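Long-range contact in coatomer subunit delta (Saccharomyces cerevisiae, PDB 5FJZ), which forms part of the coatomer coat, which probably binds dilysine motifs and supports retrograde Golgi-to-ER transport, and binds Dsl1 through this mu-homology domain: residues Val222-Ala233 against Tyr256-Tyr267. Residues are numbered along the deposited sequence; the frame is centred on the assembly and turned at random.
Sequences VSFQESTRDKLA and YDVITSLKSDEY
Arg-229 reaches across to Asp-257 and Ile-259, the aliphatic part of its side chain packing on Ile-259 while the guanidinium pairs with Asp-257. From CB, which rests against Ile-259 CG1, the chain leaves with CG anti to the backbone N (chi1 -177°) and runs extended to NE. CG packs 4.0 Å from Ile-259 CG1 and already lies 3.6 Å from Asp-257 OD2; CD stays near both. NE then donates to Asp-257 OD2 at 2.8 Å, an almost straight bond within a salt bridge. OD2 lies at the edge of the guanidinium, close to its plane, but is met on its anti side, with the donor tilted out of the carboxylate plane; the two planes are 61° apart. NH2 adds a weak bond to the same oxygen, whereas NH1 turns to the backbone carbonyl of Glu-11.

The strands that carry these residues, 225-229 and 257-264, are antiparallel neighbours in the long mixed sheet of the mu-homology domain, and strand 15-27 continues that sheet beyond 257-264. At the Phe-224 end Ser-264 N still donates to Phe-224 O, but the return bond from Phe-224 N goes to Ser-264 OG at 3.0 Å; OG donates to a water that bridges to Val-222 O and Asp-265 O. Ser-264 CB meanwhile sits over one face of the Phe-224 ring, 3.8 Å from the centroid, in a CH-pi contact. The edge of that ring points into the face of Tyr-267, a T-shaped pair with planes at 78°. Beyond Asp-230, the Lys-231 chain bends at chi3 and chi4, bringing NZ to 3.8 Å from the centroid of the Tyr-256 ring, an off-centre cation-pi contact.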
loop_
_atom_site.group_PDB
_atom_site.type_symbol
_atom_site.label_atom_id
_atom_site.label_comp_id
_atom_site.label_asym_id
_atom_site.label_seq_id
_atom_site.Cartn_x
_atom_site.Cartn_y
_atom_site.Cartn_z
ATOM N N VAL A 222 -10.777 -6.904 17.053
ATOM C CA VAL A 222 -10.030 -7.244 18.262
ATOM C C VAL A 222 -8.503 -7.226 17.999
ATOM O O VAL A 222 -8.051 -7.647 16.901
ATOM C CB VAL A 222 -10.441 -8.585 18.851
ATOM C CG1 VAL A 222 -10.132 -9.716 17.914
ATOM C CG2 VAL A 222 -9.700 -8.845 20.144
ATOM N N SER A 223 -7.766 -6.751 18.992
ATOM C CA SER A 223 -6.317 -6.630 18.907
ATOM C C SER A 223 -5.681 -7.273 20.131
ATOM O O SER A 223 -6.017 -6.893 21.280
ATOM C CB SER A 223 -5.976 -5.124 18.830
ATOM O OG SER A 223 -4.572 -4.905 18.707
ATOM N N PHE A 224 -4.761 -8.213 19.892
ATOM C CA PHE A 224 -4.011 -8.876 20.912
ATOM C C PHE A 224 -2.669 -9.368 20.396
ATOM O O PHE A 224 -2.420 -9.444 19.188
ATOM C CB PHE A 224 -4.783 -10.056 21.502
ATOM C CG PHE A 224 -5.139 -11.161 20.481
ATOM C CD1 PHE A 224 -4.188 -12.092 20.036
ATOM C CD2 PHE A 224 -6.417 -11.205 19.918
ATOM C CE1 PHE A 224 -4.522 -13.084 19.156
ATOM C CE2 PHE A 224 -6.737 -12.204 18.992
ATOM C CZ PHE A 224 -5.791 -13.130 18.628
ATOM N N GLN A 225 -1.761 -9.580 21.325
ATOM C CA GLN A 225 -0.393 -9.945 21.006
ATOM C C GLN A 225 0.176 -10.594 22.233
ATOM O O GLN A 225 0.138 -10.009 23.308
ATOM C CB GLN A 225 0.409 -8.683 20.592
ATOM C CG GLN A 225 1.859 -8.892 20.102
ATOM C CD GLN A 225 2.580 -7.640 19.589
ATOM O OE1 GLN A 225 3.791 -7.662 19.438
ATOM N NE2 GLN A 225 1.843 -6.557 19.309
ATOM N N GLU A 226 0.829 -11.723 22.075
ATOM C CA GLU A 226 1.648 -12.276 23.169
ATOM C C GLU A 226 2.986 -12.821 22.696
ATOM O O GLU A 226 3.089 -13.251 21.568
ATOM C CB GLU A 226 0.848 -13.398 23.894
ATOM C CG GLU A 226 0.595 -14.649 23.039
ATOM C CD GLU A 226 0.707 -15.970 23.796
ATOM O OE1 GLU A 226 0.379 -15.981 25.007
ATOM O OE2 GLU A 226 1.076 -17.012 23.179
ATOM N N SER A 227 4.017 -12.780 23.550
ATOM C CA SER A 227 5.321 -13.361 23.206
ATOM C C SER A 227 6.005 -13.994 24.414
ATOM O O SER A 227 5.749 -13.586 25.568
ATOM C CB SER A 227 6.220 -12.317 22.603
ATOM O OG SER A 227 6.356 -11.238 23.489
ATOM N N THR A 228 6.865 -14.958 24.152
ATOM C CA THR A 228 7.613 -15.685 25.209
ATOM C C THR A 228 9.087 -15.814 24.758
ATOM O O THR A 228 9.326 -16.165 23.643
ATOM C CB THR A 228 6.928 -17.010 25.636
ATOM O OG1 THR A 228 7.903 -18.032 25.822
ATOM C CG2 THR A 228 5.855 -17.522 24.642
ATOM N N ARG A 229 10.033 -15.495 25.634
ATOM C CA ARG A 229 11.440 -15.787 25.398
ATOM C C ARG A 229 11.818 -17.023 26.184
ATOM O O ARG A 229 11.748 -16.992 27.418
ATOM C CB ARG A 229 12.313 -14.593 25.791
ATOM C CG ARG A 229 13.779 -14.823 25.484
ATOM C CD ARG A 229 14.479 -13.488 25.481
ATOM N NE ARG A 229 15.870 -13.674 25.115
ATOM C CZ ARG A 229 16.623 -12.790 24.487
ATOM N NH1 ARG A 229 16.156 -11.593 24.187
ATOM N NH2 ARG A 229 17.862 -13.111 24.190
ATOM N N ASP A 230 12.188 -18.102 25.493
ATOM C CA ASP A 230 12.540 -19.395 26.099
ATOM C C ASP A 230 13.083 -20.263 24.967
ATOM O O ASP A 230 12.393 -20.482 23.981
ATOM C CB ASP A 230 11.295 -20.029 26.740
ATOM C CG ASP A 230 11.526 -21.478 27.335
ATOM O OD1 ASP A 230 12.573 -22.159 27.151
ATOM O OD2 ASP A 230 10.579 -21.957 27.964
ATOM N N LYS A 231 14.303 -20.807 25.128
ATOM C CA LYS A 231 14.875 -21.746 24.159
ATOM C C LYS A 231 13.949 -22.828 23.676
ATOM O O LYS A 231 14.050 -23.321 22.529
ATOM C CB LYS A 231 16.086 -22.487 24.764
ATOM C CG LYS A 231 17.388 -21.756 24.650
ATOM C CD LYS A 231 18.447 -22.453 25.513
ATOM C CE LYS A 231 19.723 -22.797 24.780
ATOM N NZ LYS A 231 19.652 -24.047 23.979
ATOM N N LEU A 232 13.093 -23.297 24.569
ATOM C CA LEU A 232 12.230 -24.442 24.338
ATOM C C LEU A 232 10.786 -24.015 23.953
ATOM O O LEU A 232 9.922 -24.857 23.730
ATOM C CB LEU A 232 12.230 -25.347 25.601
ATOM C CG LEU A 232 13.577 -25.923 26.126
ATOM C CD1 LEU A 232 13.438 -26.827 27.362
ATOM C CD2 LEU A 232 14.382 -26.641 25.047
ATOM N N ALA A 233 10.564 -22.706 23.799
ATOM C CA ALA A 233 9.252 -22.165 23.420
ATOM C C ALA A 233 8.802 -22.771 22.125
ATOM O O ALA A 233 9.599 -22.935 21.195
ATOM C CB ALA A 233 9.285 -20.624 23.300
ATOM N N TYR A 256 22.166 -20.253 21.957
ATOM C CA TYR A 256 21.132 -19.475 21.228
ATOM C C TYR A 256 19.932 -19.246 22.153
ATOM O O TYR A 256 19.838 -19.838 23.222
ATOM C CB TYR A 256 20.704 -20.164 19.973
ATOM C CG TYR A 256 19.969 -21.467 20.220
ATOM C CD1 TYR A 256 20.680 -22.654 20.429
ATOM C CD2 TYR A 256 18.577 -21.524 20.203
ATOM C CE1 TYR A 256 20.032 -23.856 20.653
ATOM C CE2 TYR A 256 17.917 -22.710 20.443
ATOM C CZ TYR A 256 18.643 -23.872 20.637
ATOM O OH TYR A 256 17.999 -25.022 20.864
ATOM N N ASP A 257 19.049 -18.334 21.749
ATOM C CA ASP A 257 17.787 -18.101 22.423
ATOM C C ASP A 257 16.682 -18.039 21.388
ATOM O O ASP A 257 16.954 -17.836 20.176
ATOM C CB ASP A 257 17.882 -16.752 23.107
ATOM C CG ASP A 257 17.921 -16.824 24.619
ATOM O OD1 ASP A 257 18.819 -17.501 25.127
ATOM O OD2 ASP A 257 17.090 -16.180 25.313
ATOM N N VAL A 258 15.440 -18.168 21.842
ATOM C CA VAL A 258 14.268 -18.218 20.983
ATOM C C VAL A 258 13.198 -17.339 21.630
ATOM O O VAL A 258 12.995 -17.420 22.862
ATOM C CB VAL A 258 13.745 -19.628 20.872
ATOM C CG1 VAL A 258 12.444 -19.716 20.058
ATOM C CG2 VAL A 258 14.797 -20.568 20.239
ATOM N N ILE A 259 12.575 -16.507 20.798
ATOM C CA ILE A 259 11.361 -15.806 21.116
ATOM C C ILE A 259 10.234 -16.329 20.247
ATOM O O ILE A 259 10.403 -16.397 19.011
ATOM C CB ILE A 259 11.543 -14.325 20.895
ATOM C CG1 ILE A 259 12.540 -13.781 21.880
ATOM C CG2 ILE A 259 10.175 -13.576 20.964
ATOM C CD1 ILE A 259 12.988 -12.380 21.608
ATOM N N THR A 260 9.077 -16.721 20.832
ATOM C CA THR A 260 7.860 -16.971 20.055
ATOM C C THR A 260 6.810 -15.899 20.262
ATOM O O THR A 260 6.762 -15.276 21.345
ATOM C CB THR A 260 7.144 -18.269 20.342
ATOM O OG1 THR A 260 6.806 -18.294 21.738
ATOM C CG2 THR A 260 8.011 -19.434 20.011
ATOM N N SER A 261 6.055 -15.599 19.221
ATOM C CA SER A 261 4.956 -14.546 19.289
ATOM C C SER A 261 3.744 -14.922 18.460
ATOM O O SER A 261 3.842 -15.691 17.470
ATOM C CB SER A 261 5.398 -13.138 18.882
ATOM O OG SER A 261 6.071 -13.182 17.641
ATOM N N LEU A 262 2.582 -14.375 18.861
ATOM C CA LEU A 262 1.298 -14.487 18.141
ATOM C C LEU A 262 0.573 -13.167 18.283
ATOM O O LEU A 262 0.588 -12.584 19.399
ATOM C CB LEU A 262 0.426 -15.578 18.726
ATOM C CG LEU A 262 -0.933 -15.797 18.058
ATOM C CD1 LEU A 262 -0.813 -16.402 16.687
ATOM C CD2 LEU A 262 -1.783 -16.696 18.960
ATOM N N LYS A 263 0.184 -12.599 17.148
ATOM C CA LYS A 263 -0.376 -11.281 16.995
ATOM C C LYS A 263 -1.621 -11.467 16.122
ATOM O O LYS A 263 -1.591 -12.166 15.084
ATOM C CB LYS A 263 0.625 -10.331 16.324
ATOM C CG LYS A 263 0.217 -8.881 16.165
ATOM C CD LYS A 263 1.311 -7.953 15.584
ATOM C CE LYS A 263 0.809 -6.576 15.327
ATOM N NZ LYS A 263 1.399 -5.619 16.274
ATOM N N SER A 264 -2.725 -10.837 16.527
ATOM C CA SER A 264 -3.854 -10.632 15.599
ATOM C C SER A 264 -3.526 -9.624 14.495
ATOM O O SER A 264 -2.725 -8.736 14.647
ATOM C CB SER A 264 -5.107 -10.168 16.346
ATOM O OG SER A 264 -4.852 -8.903 17.006
ATOM N N ASP A 265 -4.135 -9.777 13.347
ATOM C CA ASP A 265 -4.121 -8.726 12.283
ATOM C C ASP A 265 -5.588 -8.400 11.941
ATOM O O ASP A 265 -6.239 -7.653 12.670
ATOM C CB ASP A 265 -3.246 -9.197 11.131
ATOM C CG ASP A 265 -3.145 -8.139 10.001
ATOM O OD1 ASP A 265 -3.578 -7.008 10.222
ATOM O OD2 ASP A 265 -2.763 -8.482 8.880
ATOM N N GLU A 266 -6.168 -8.988 10.924
ATOM C CA GLU A 266 -7.550 -8.716 10.561
ATOM C C GLU A 266 -8.484 -9.716 11.282
ATOM O O GLU A 266 -8.692 -10.774 10.797
ATOM C CB GLU A 266 -7.740 -8.784 9.049
ATOM C CG GLU A 266 -6.956 -7.677 8.309
ATOM C CD GLU A 266 -7.089 -7.692 6.765
ATOM O OE1 GLU A 266 -7.714 -8.608 6.168
ATOM O OE2 GLU A 266 -6.483 -6.809 6.124
ATOM N N TYR A 267 -8.901 -9.340 12.488
ATOM C CA TYR A 267 -9.471 -10.234 13.435
ATOM C C TYR A 267 -10.761 -9.539 13.836
ATOM O O TYR A 267 -10.761 -8.615 14.681
ATOM C CB TYR A 267 -8.603 -10.506 14.599
ATOM C CG TYR A 267 -8.800 -11.863 15.258
ATOM C CD1 TYR A 267 -9.889 -12.082 16.112
ATOM C CD2 TYR A 267 -7.845 -12.861 15.165
ATOM C CE1 TYR A 267 -10.027 -13.279 16.798
ATOM C CE2 TYR A 267 -7.976 -14.064 15.847
ATOM C CZ TYR A 267 -9.099 -14.293 16.614
ATOM O OH TYR A 267 -9.258 -15.508 17.291
HETATM O O HOH W 1 -5.899 -7.232 15.275
HETATM O O HOH W 2 -2.335 -7.000 17.203
HETATM O O HOH W 3 15.562 -25.280 21.592
#